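Local coordinates for protein Ifi204 (Mus musculus domesticus, PDB 5YZW) that probably acts as an interferon-inducible DNA sensor of the PYHIN family, recognising DNA through HIN domains such as this one, at residues P106-L111 against I140-G145; G122-N127 against L166-F171; D5-P10 against S66-C71. All coordinates share one frame; numbering follows the deposited sequence.

Contact 1 of 3, residues P106-L111 against I140-G145; sequences PKISYL and IGDDTG
Ile108 packs against Asp142 with both its backbone and its side chain. Its N-H, at the first turn of helix 108-112, gives a nearly straight bond to Asp142 OD2 (2.8 Å, 168°), which receives it on the syn lone pair. The isoleucine side chain runs antiparallel to that of Asp142: with CG1 beside the backbone N (chi1 -68°), CG1 lies 3.2 Å from Asp142 OD2. Farther in, Ile108 CD1 meets Gly141 CA and Gly145 O on one side, 3.5 Å from each, and Met147 and Tyr124 also touch this isoleucine. The partner is the tight turn of the hairpin that joins strands 135-142 and 145-151 in the second OB fold of the HIN domain. Asp142 OD1 shapes that turn, accepting Thr144 N (2.8 Å) from above the carboxylate plane in an Asx turn. With an alanine here, the Ile108 N-H would probably lose its acceptor and the turn the oxygen that takes the Thr144 N-H. Thr144 OG1 takes the next helix N-H, from Ser109, over a longer 3.3 Å, while its CB sits against Ser109 OG. The outer side is looser: the exposed Lys107, at the N-cap position, crosses over Thr144 on a bent chain, and its NZ is shared between the oxygens of the equally exposed Asp143 in a salt bridge whose hydrogen bonds are weak, 2.9 Å to OD2 and 3.0 Å to OD1.

Contact 2 of 3, residues G122-N127 against L166-F171; sequences GEYLVN and LRLVCF
Two antiparallel strands of an OB barrel meet here, Gly122 pairing with Leu168, Glu123 with Arg167 and Tyr124 with Leu166. The first and last are hydrogen-bonded pairs, with Leu168 N to Gly122 O at 2.7 Å and Leu166 N to Tyr124 O at 2.8 Å among their four bonds. At the non-hydrogen-bonded pair between them, Glu123 and Arg167 lie side by side on one face. The guanidinium presents its NE and NH2 edge to a single oxygen, Glu123 OE1, at 3.1 and 2.9 Å; OE1 lies in the guanidinium plane, yet both nitrogens reach it from the same face of the carboxylate, the two planes being 64° apart. Arg167 NH1 goes on to Gln191. The other face is apolar: the Leu168 and Tyr124 side chains cross at about a right angle, Leu168 CD1 touching Tyr124 CD2 at 3.8 Å, and Val126 CG2 meets Leu166 CD1. A side chain on Gly122 would run into the Tyr124 ring, whose OH bonds to Pro106 O. Beyond Leu168 the chain turns a corner at Cys170, which with Phe171 faces Val120 in a G1 beta bulge. Strand 119-132 pairs with both 165-169 and 171-175, the curled sheet typical of the OB fold.

Contact 3 of 3, residues D5-P10 against S66-C71; sequences DHHHGP and SDYFGC
His7 and Tyr68 form the hydrogen-bonded pair of a short antiparallel strand pairing, in which the N-terminal segment 5-10 lies along strand 62-71 of the first OB fold. A G1 bulge interrupts it, Asp67 and Tyr68 both facing His7. From CB outward, the His7 side chain first meets aromatic surface: CB sits over the Tyr68 ring in a CH-pi contact, 3.8 Å from the ring centroid. CG follows at 3.9 Å from Tyr68 CE1, and CD2 passes the same CE1 at 4.0 Å. The imidazole and phenol planes differ by only 17°, yet with ring centres 5.3 Å apart little of one lies over the other. With CG beside the backbone N (chi1 -63°), the imidazole is carried back toward Asp5, and NE2 at its tip makes weak bonds to both oxygens of that carboxylate. On the other face, His6 CD2 lies over the Phe69 ring, while its NE2 reaches Asp67 OD1 at 3.2 Å on the anti lone pair, ring and carboxylate nearly coplanar; Asp67 has two conformers, so this bond may not always be made. Backbone bonds continue at the two ends, from Gly70 N to Asp5 O and from Asp67 N to His8 O. At Gly9, with its positive phi, a side chain would clash with Ser66. A cis peptide then leads into Pro10, whose CB comes within 3.4 Å of Ser66 OG.

Contact 3 closes first along the chain and lies on the opposite side of its centre from the other two, in the N-terminal sheet. Contacts 1 and 2 interleave, their segments alternating in sequence, and belong to the C-terminal sheet, where strands 119-132 and 135-142 are neighbours. Their centres are 11 Å apart and they touch directly: Ile140 of contact 1 packs on the ring of Tyr124 from contact 2. Contact 3 is centred 33 Å from contact 1 and 29 Å from contact 2, with nearest atoms about 17 and 8 Å away. The spacing reflects two OB folds in tandem, the architecture of HIN domains, which bind DNA.

Contact 1 of 3, residues P106-L111 against I140-G145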
loop_
_atom_site.group_PDB
_atom_site.type_symbol
_atom_site.label_atom_id
_atom_site.label_comp_id
_atom_site.label_asym_id
_atom_site.label_seq_id
_atom_site.Cartn_x
_atom_site.Cartn_y
_atom_site.Cartn_z
ATOM N N PRO A 106 -10.860 2.091 -3.837
ATOM C CA PRO A 106 -11.446 2.918 -4.900
ATOM C C PRO A 106 -12.286 2.067 -5.846
ATOM O O PRO A 106 -11.924 0.932 -6.171
ATOM C CB PRO A 106 -10.222 3.512 -5.620
ATOM C CG PRO A 106 -9.023 3.126 -4.813
ATOM C CD PRO A 106 -9.400 1.967 -3.955
ATOM N N LYS A 107 -13.426 2.608 -6.273
ATOM C CA LYS A 107 -14.224 1.899 -7.271
ATOM C C LYS A 107 -13.534 1.959 -8.632
ATOM O O LYS A 107 -12.889 2.953 -8.983
ATOM C CB LYS A 107 -15.645 2.467 -7.349
ATOM C CG LYS A 107 -16.434 2.327 -6.040
ATOM C CD LYS A 107 -17.675 1.466 -6.196
ATOM C CE LYS A 107 -18.012 0.711 -4.911
ATOM N NZ LYS A 107 -19.356 0.064 -4.962
ATOM N N ILE A 108 -13.646 0.866 -9.388
ATOM C CA ILE A 108 -12.944 0.760 -10.667
ATOM C C ILE A 108 -13.294 1.929 -11.579
ATOM O O ILE A 108 -12.413 2.515 -12.223
ATOM C CB ILE A 108 -13.253 -0.601 -11.320
ATOM C CG1 ILE A 108 -12.606 -1.722 -10.500
ATOM C CG2 ILE A 108 -12.816 -0.630 -12.788
ATOM C CD1 ILE A 108 -12.429 -3.017 -11.245
ATOM N N SER A 109 -14.578 2.306 -11.631
ATOM C CA SER A 109 -14.981 3.433 -12.467
ATOM C C SER A 109 -14.262 4.703 -12.048
ATOM O O SER A 109 -13.915 5.535 -12.892
ATOM C CB SER A 109 -16.495 3.642 -12.401
ATOM O OG SER A 109 -16.938 3.771 -11.059
ATOM N N TYR A 110 -14.021 4.864 -10.745
ATOM C CA TYR A 110 -13.317 6.047 -10.268
ATOM C C TYR A 110 -11.854 6.034 -10.688
ATOM O O TYR A 110 -11.265 7.098 -10.914
ATOM C CB TYR A 110 -13.428 6.151 -8.745
ATOM C CG TYR A 110 -12.651 7.294 -8.157
ATOM C CD1 TYR A 110 -13.121 8.598 -8.243
ATOM C CD2 TYR A 110 -11.446 7.078 -7.522
ATOM C CE1 TYR A 110 -12.407 9.649 -7.705
ATOM C CE2 TYR A 110 -10.724 8.123 -6.984
ATOM C CZ TYR A 110 -11.208 9.406 -7.076
ATOM O OH TYR A 110 -10.486 10.452 -6.533
ATOM N N LEU A 111 -11.253 4.845 -10.792
ATOM C CA LEU A 111 -9.875 4.756 -11.255
ATOM C C LEU A 111 -9.742 5.217 -12.698
ATOM O O LEU A 111 -8.696 5.759 -13.078
ATOM C CB LEU A 111 -9.361 3.331 -11.115
ATOM C CG LEU A 111 -9.113 2.846 -9.696
ATOM C CD1 LEU A 111 -8.352 1.536 -9.736
ATOM C CD2 LEU A 111 -8.328 3.890 -8.916
ATOM N N ILE A 140 -9.985 -8.332 -12.878
ATOM C CA ILE A 140 -10.687 -7.956 -11.657
ATOM C C ILE A 140 -11.878 -7.084 -12.026
ATOM O O ILE A 140 -11.926 -6.470 -13.098
ATOM C CB ILE A 140 -9.789 -7.208 -10.637
ATOM C CG1 ILE A 140 -9.347 -5.850 -11.198
ATOM C CG2 ILE A 140 -8.601 -8.061 -10.222
ATOM C CD1 ILE A 140 -8.718 -4.906 -10.147
ATOM N N GLY A 141 -12.843 -7.019 -11.108
ATOM C CA GLY A 141 -14.013 -6.191 -11.328
ATOM C C GLY A 141 -14.741 -5.856 -10.045
ATOM O O GLY A 141 -14.448 -6.384 -8.969
ATOM N N ASP A 142 -15.699 -4.941 -10.183
ATOM C CA ASP A 142 -16.650 -4.605 -9.131
ATOM C C ASP A 142 -17.964 -4.204 -9.801
ATOM O O ASP A 142 -18.156 -4.410 -11.005
ATOM C CB ASP A 142 -16.074 -3.523 -8.197
ATOM C CG ASP A 142 -15.752 -2.209 -8.912
ATOM O OD1 ASP A 142 -16.274 -1.965 -10.019
ATOM O OD2 ASP A 142 -14.942 -1.416 -8.369
ATOM N N ASP A 143 -18.873 -3.624 -9.019
ATOM C CA ASP A 143 -20.173 -3.179 -9.508
ATOM C C ASP A 143 -20.089 -1.897 -10.336
ATOM O O ASP A 143 -21.121 -1.251 -10.557
ATOM C CB ASP A 143 -21.133 -2.982 -8.333
ATOM C CG ASP A 143 -20.531 -2.128 -7.228
ATOM O OD1 ASP A 143 -19.288 -2.114 -7.096
ATOM O OD2 ASP A 143 -21.297 -1.473 -6.486
ATOM N N THR A 144 -18.886 -1.511 -10.782
ATOM C CA THR A 144 -18.705 -0.335 -11.625
ATOM C C THR A 144 -17.881 -0.582 -12.883
ATOM O O THR A 144 -17.954 0.243 -13.802
ATOM C CB THR A 144 -18.045 0.810 -10.834
ATOM O OG1 THR A 144 -16.819 0.355 -10.243
ATOM C CG2 THR A 144 -18.973 1.327 -9.748
ATOM N N GLY A 145 -17.112 -1.664 -12.965
ATOM C CA GLY A 145 -16.310 -1.908 -14.147
ATOM C C GLY A 145 -15.359 -3.073 -13.947
ATOM O O GLY A 145 -15.437 -3.801 -12.954
#

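Contact 2 of 3, residues G122-N127 against L166-F171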
loop_
_atom_site.group_PDB
_atom_site.type_symbol
_atom_site.label_atom_id
_atom_site.label_comp_id
_atom_site.label_asym_id
_atom_site.label_seq_id
_atom_site.Cartn_x
_atom_site.Cartn_y
_atom_site.Cartn_z
ATOM N N GLY A 122 -6.046 -1.363 -2.938
ATOM C CA GLY A 122 -7.440 -1.773 -2.955
ATOM C C GLY A 122 -7.575 -3.278 -2.880
ATOM O O GLY A 122 -6.630 -4.023 -3.160
ATOM N N GLU A 123 -8.776 -3.708 -2.493
ATOM C CA GLU A 123 -9.129 -5.119 -2.419
ATOM C C GLU A 123 -10.207 -5.404 -3.450
ATOM O O GLU A 123 -11.285 -4.802 -3.403
ATOM C CB GLU A 123 -9.625 -5.499 -1.027
ATOM C CG GLU A 123 -8.726 -5.080 0.110
ATOM C CD GLU A 123 -9.275 -5.505 1.458
ATOM O OE1 GLU A 123 -8.669 -5.145 2.487
ATOM O OE2 GLU A 123 -10.313 -6.198 1.482
ATOM N N TYR A 124 -9.932 -6.336 -4.359
ATOM C CA TYR A 124 -10.830 -6.608 -5.471
ATOM C C TYR A 124 -11.020 -8.109 -5.650
ATOM O O TYR A 124 -10.178 -8.919 -5.251
ATOM C CB TYR A 124 -10.294 -5.996 -6.773
ATOM C CG TYR A 124 -10.078 -4.509 -6.701
ATOM C CD1 TYR A 124 -11.128 -3.626 -6.889
ATOM C CD2 TYR A 124 -8.828 -3.987 -6.401
ATOM C CE1 TYR A 124 -10.936 -2.259 -6.824
ATOM C CE2 TYR A 124 -8.625 -2.613 -6.317
ATOM C CZ TYR A 124 -9.688 -1.756 -6.529
ATOM O OH TYR A 124 -9.501 -0.388 -6.443
ATOM N N LEU A 125 -12.153 -8.466 -6.252
ATOM C CA LEU A 125 -12.456 -9.848 -6.609
ATOM C C LEU A 125 -11.866 -10.167 -7.974
ATOM O O LEU A 125 -12.024 -9.387 -8.920
ATOM C CB LEU A 125 -13.967 -10.089 -6.629
ATOM C CG LEU A 125 -14.698 -10.074 -5.284
ATOM C CD1 LEU A 125 -15.249 -8.686 -4.970
ATOM C CD2 LEU A 125 -15.813 -11.121 -5.279
ATOM N N VAL A 126 -11.188 -11.307 -8.070
ATOM C CA VAL A 126 -10.604 -11.768 -9.325
ATOM C C VAL A 126 -11.604 -12.667 -10.038
ATOM O O VAL A 126 -12.267 -13.494 -9.406
ATOM C CB VAL A 126 -9.279 -12.509 -9.067
ATOM C CG1 VAL A 126 -8.518 -12.716 -10.373
ATOM C CG2 VAL A 126 -8.433 -11.749 -8.038
ATOM N N ASN A 127 -11.707 -12.521 -11.359
ATOM C CA ASN A 127 -12.640 -13.328 -12.132
ATOM C C ASN A 127 -11.993 -14.114 -13.263
ATOM O O ASN A 127 -12.648 -14.996 -13.828
ATOM C CB ASN A 127 -13.769 -12.450 -12.696
ATOM C CG ASN A 127 -13.260 -11.329 -13.594
ATOM O OD1 ASN A 127 -12.432 -11.544 -14.479
ATOM N ND2 ASN A 127 -13.766 -10.120 -13.366
ATOM N N LEU A 166 -8.306 -10.239 -3.724
ATOM C CA LEU A 166 -6.926 -9.790 -3.806
ATOM C C LEU A 166 -6.767 -8.435 -3.131
ATOM O O LEU A 166 -7.466 -7.477 -3.480
ATOM C CB LEU A 166 -6.496 -9.687 -5.264
ATOM C CG LEU A 166 -5.505 -10.735 -5.729
ATOM C CD1 LEU A 166 -5.029 -10.349 -7.111
ATOM C CD2 LEU A 166 -4.364 -10.820 -4.746
ATOM N N ARG A 167 -5.840 -8.354 -2.184
ATOM C CA ARG A 167 -5.473 -7.090 -1.559
ATOM C C ARG A 167 -4.221 -6.581 -2.258
ATOM O O ARG A 167 -3.168 -7.226 -2.200
ATOM C CB ARG A 167 -5.237 -7.255 -0.063
ATOM C CG ARG A 167 -4.559 -6.042 0.596
ATOM C CD ARG A 167 -4.454 -6.253 2.095
ATOM N NE ARG A 167 -5.780 -6.309 2.707
ATOM C CZ ARG A 167 -6.116 -7.127 3.702
ATOM N NH1 ARG A 167 -5.220 -7.971 4.207
ATOM N NH2 ARG A 167 -7.349 -7.102 4.197
ATOM N N LEU A 168 -4.348 -5.445 -2.942
ATOM C CA LEU A 168 -3.258 -4.837 -3.693
ATOM C C LEU A 168 -2.764 -3.608 -2.958
ATOM O O LEU A 168 -3.567 -2.754 -2.559
ATOM C CB LEU A 168 -3.694 -4.432 -5.104
ATOM C CG LEU A 168 -4.487 -5.426 -5.952
ATOM C CD1 LEU A 168 -5.150 -4.692 -7.111
ATOM C CD2 LEU A 168 -3.552 -6.484 -6.453
ATOM N N VAL A 169 -1.448 -3.496 -2.807
ATOM C CA VAL A 169 -0.856 -2.318 -2.176
ATOM C C VAL A 169 0.207 -1.749 -3.101
ATOM O O VAL A 169 1.132 -2.466 -3.510
ATOM C CB VAL A 169 -0.254 -2.637 -0.802
ATOM C CG1 VAL A 169 0.343 -1.373 -0.213
ATOM C CG2 VAL A 169 -1.312 -3.261 0.100
ATOM N N CYS A 170 0.062 -0.472 -3.450
ATOM C CA CYS A 170 1.049 0.264 -4.235
ATOM C C CYS A 170 1.270 -0.384 -5.604
ATOM O O CYS A 170 2.386 -0.755 -5.958
ATOM C CB CYS A 170 2.369 0.377 -3.474
ATOM S SG CYS A 170 3.563 1.530 -4.228
ATOM N N PHE A 171 0.179 -0.509 -6.363
ATOM C CA PHE A 171 0.218 -0.841 -7.784
ATOM C C PHE A 171 0.083 0.423 -8.629
ATOM O O PHE A 171 -0.563 1.389 -8.221
ATOM C CB PHE A 171 -0.900 -1.820 -8.139
ATOM C CG PHE A 171 -0.571 -3.234 -7.845
ATOM C CD1 PHE A 171 -0.267 -3.643 -6.564
ATOM C CD2 PHE A 171 -0.580 -4.188 -8.873
ATOM C CE1 PHE A 171 0.040 -4.965 -6.286
ATOM C CE2 PHE A 171 -0.262 -5.498 -8.602
ATOM C CZ PHE A 171 0.053 -5.891 -7.309
#

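Contact 3 of 3, residues D5-P10 against S66-C71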
loop_
_atom_site.group_PDB
_atom_site.type_symbol
_atom_site.label_atom_id
_atom_site.label_comp_id
_atom_site.label_asym_id
_atom_site.label_seq_id
_atom_site.Cartn_x
_atom_site.Cartn_y
_atom_site.Cartn_z
ATOM N N ASP A 5 12.334 16.181 -0.305
ATOM C CA ASP A 5 11.123 16.547 0.426
ATOM C C ASP A 5 11.226 15.971 1.837
ATOM O O ASP A 5 10.461 15.104 2.259
ATOM C CB ASP A 5 9.876 16.051 -0.301
ATOM C CG ASP A 5 8.572 16.592 0.321
ATOM O OD1 ASP A 5 8.530 17.780 0.714
ATOM O OD2 ASP A 5 7.580 15.838 0.420
ATOM N N HIS A 6 12.217 16.469 2.568
ATOM C CA HIS A 6 12.497 15.968 3.903
ATOM C C HIS A 6 11.706 16.757 4.941
ATOM O O HIS A 6 11.494 17.962 4.794
ATOM C CB HIS A 6 13.994 16.052 4.194
ATOM C CG HIS A 6 14.334 15.892 5.641
ATOM N ND1 HIS A 6 14.712 16.952 6.435
ATOM C CD2 HIS A 6 14.352 14.797 6.437
ATOM C CE1 HIS A 6 14.946 16.515 7.660
ATOM N NE2 HIS A 6 14.732 15.213 7.689
ATOM N N HIS A 7 11.260 16.067 5.988
ATOM C CA HIS A 7 10.480 16.694 7.048
ATOM C C HIS A 7 11.050 16.298 8.396
ATOM O O HIS A 7 11.300 15.120 8.649
ATOM C CB HIS A 7 9.003 16.313 6.963
ATOM C CG HIS A 7 8.346 16.775 5.706
ATOM N ND1 HIS A 7 7.738 18.008 5.591
ATOM C CD2 HIS A 7 8.217 16.178 4.497
ATOM C CE1 HIS A 7 7.260 18.148 4.367
ATOM N NE2 HIS A 7 7.539 17.052 3.683
ATOM N N HIS A 8 11.261 17.292 9.255
ATOM C CA HIS A 8 11.796 17.031 10.586
ATOM C C HIS A 8 10.821 16.232 11.436
ATOM O O HIS A 8 11.240 15.381 12.221
ATOM C CB HIS A 8 12.124 18.354 11.289
ATOM C CG HIS A 8 13.273 19.090 10.679
ATOM N ND1 HIS A 8 14.539 18.549 10.589
ATOM C CD2 HIS A 8 13.345 20.315 10.109
ATOM C CE1 HIS A 8 15.342 19.413 9.995
ATOM N NE2 HIS A 8 14.641 20.491 9.689
ATOM N N GLY A 9 9.522 16.511 11.330
ATOM C CA GLY A 9 8.594 15.931 12.276
ATOM C C GLY A 9 8.781 16.596 13.621
ATOM O O GLY A 9 9.400 17.666 13.706
ATOM N N PRO A 10 8.246 15.988 14.705
ATOM C CA PRO A 10 7.526 14.698 14.645
ATOM C C PRO A 10 6.045 14.784 14.236
ATOM O O PRO A 10 5.366 15.754 14.583
ATOM C CB PRO A 10 7.643 14.178 16.078
ATOM C CG PRO A 10 7.658 15.483 16.954
ATOM C CD PRO A 10 8.295 16.556 16.073
ATOM N N SER A 66 9.593 10.990 12.852
ATOM C CA SER A 66 10.459 12.116 12.517
ATOM C C SER A 66 11.388 11.770 11.359
ATOM O O SER A 66 11.500 10.616 10.952
ATOM C CB SER A 66 11.288 12.551 13.741
ATOM O OG SER A 66 10.469 12.658 14.886
ATOM N N ASP A 67 12.098 12.800 10.893
ATOM C CA ASP A 67 13.004 12.722 9.755
ATOM C C ASP A 67 12.487 11.776 8.682
ATOM O O ASP A 67 13.143 10.770 8.383
ATOM C CB ASP A 67 14.400 12.298 10.216
ATOM C CG ASP A 67 15.029 13.312 11.162
ATOM O OD1 ASP A 67 15.339 14.439 10.709
ATOM O OD2 ASP A 67 15.201 12.990 12.357
ATOM N N TYR A 68 11.327 12.076 8.116
ATOM C CA TYR A 68 10.690 11.231 7.124
ATOM C C TYR A 68 10.663 11.980 5.803
ATOM O O TYR A 68 10.867 13.195 5.751
ATOM C CB TYR A 68 9.277 10.834 7.565
ATOM C CG TYR A 68 8.328 11.999 7.833
ATOM C CD1 TYR A 68 7.541 12.527 6.812
ATOM C CD2 TYR A 68 8.202 12.553 9.104
ATOM C CE1 TYR A 68 6.666 13.577 7.039
ATOM C CE2 TYR A 68 7.309 13.619 9.344
ATOM C CZ TYR A 68 6.556 14.115 8.312
ATOM O OH TYR A 68 5.681 15.155 8.503
ATOM N N PHE A 69 10.432 11.242 4.734
ATOM C CA PHE A 69 10.517 11.794 3.396
ATOM C C PHE A 69 9.199 11.577 2.674
ATOM O O PHE A 69 8.593 10.505 2.796
ATOM C CB PHE A 69 11.640 11.146 2.602
ATOM C CG PHE A 69 13.003 11.495 3.094
ATOM C CD1 PHE A 69 13.556 10.827 4.173
ATOM C CD2 PHE A 69 13.738 12.496 2.471
ATOM C CE1 PHE A 69 14.814 11.156 4.631
ATOM C CE2 PHE A 69 14.999 12.826 2.917
ATOM C CZ PHE A 69 15.538 12.156 4.002
ATOM N N GLY A 70 8.766 12.592 1.943
ATOM C CA GLY A 70 7.607 12.484 1.083
ATOM C C GLY A 70 8.049 12.201 -0.336
ATOM O O GLY A 70 8.849 12.943 -0.906
ATOM N N CYS A 71 7.527 11.119 -0.907
ATOM C CA CYS A 71 7.923 10.702 -2.247
ATOM C C CYS A 71 6.755 9.947 -2.860
ATOM O O CYS A 71 6.244 9.014 -2.241
ATOM C CB CYS A 71 9.186 9.813 -2.207
ATOM S SG CYS A 71 9.738 9.338 -3.875
#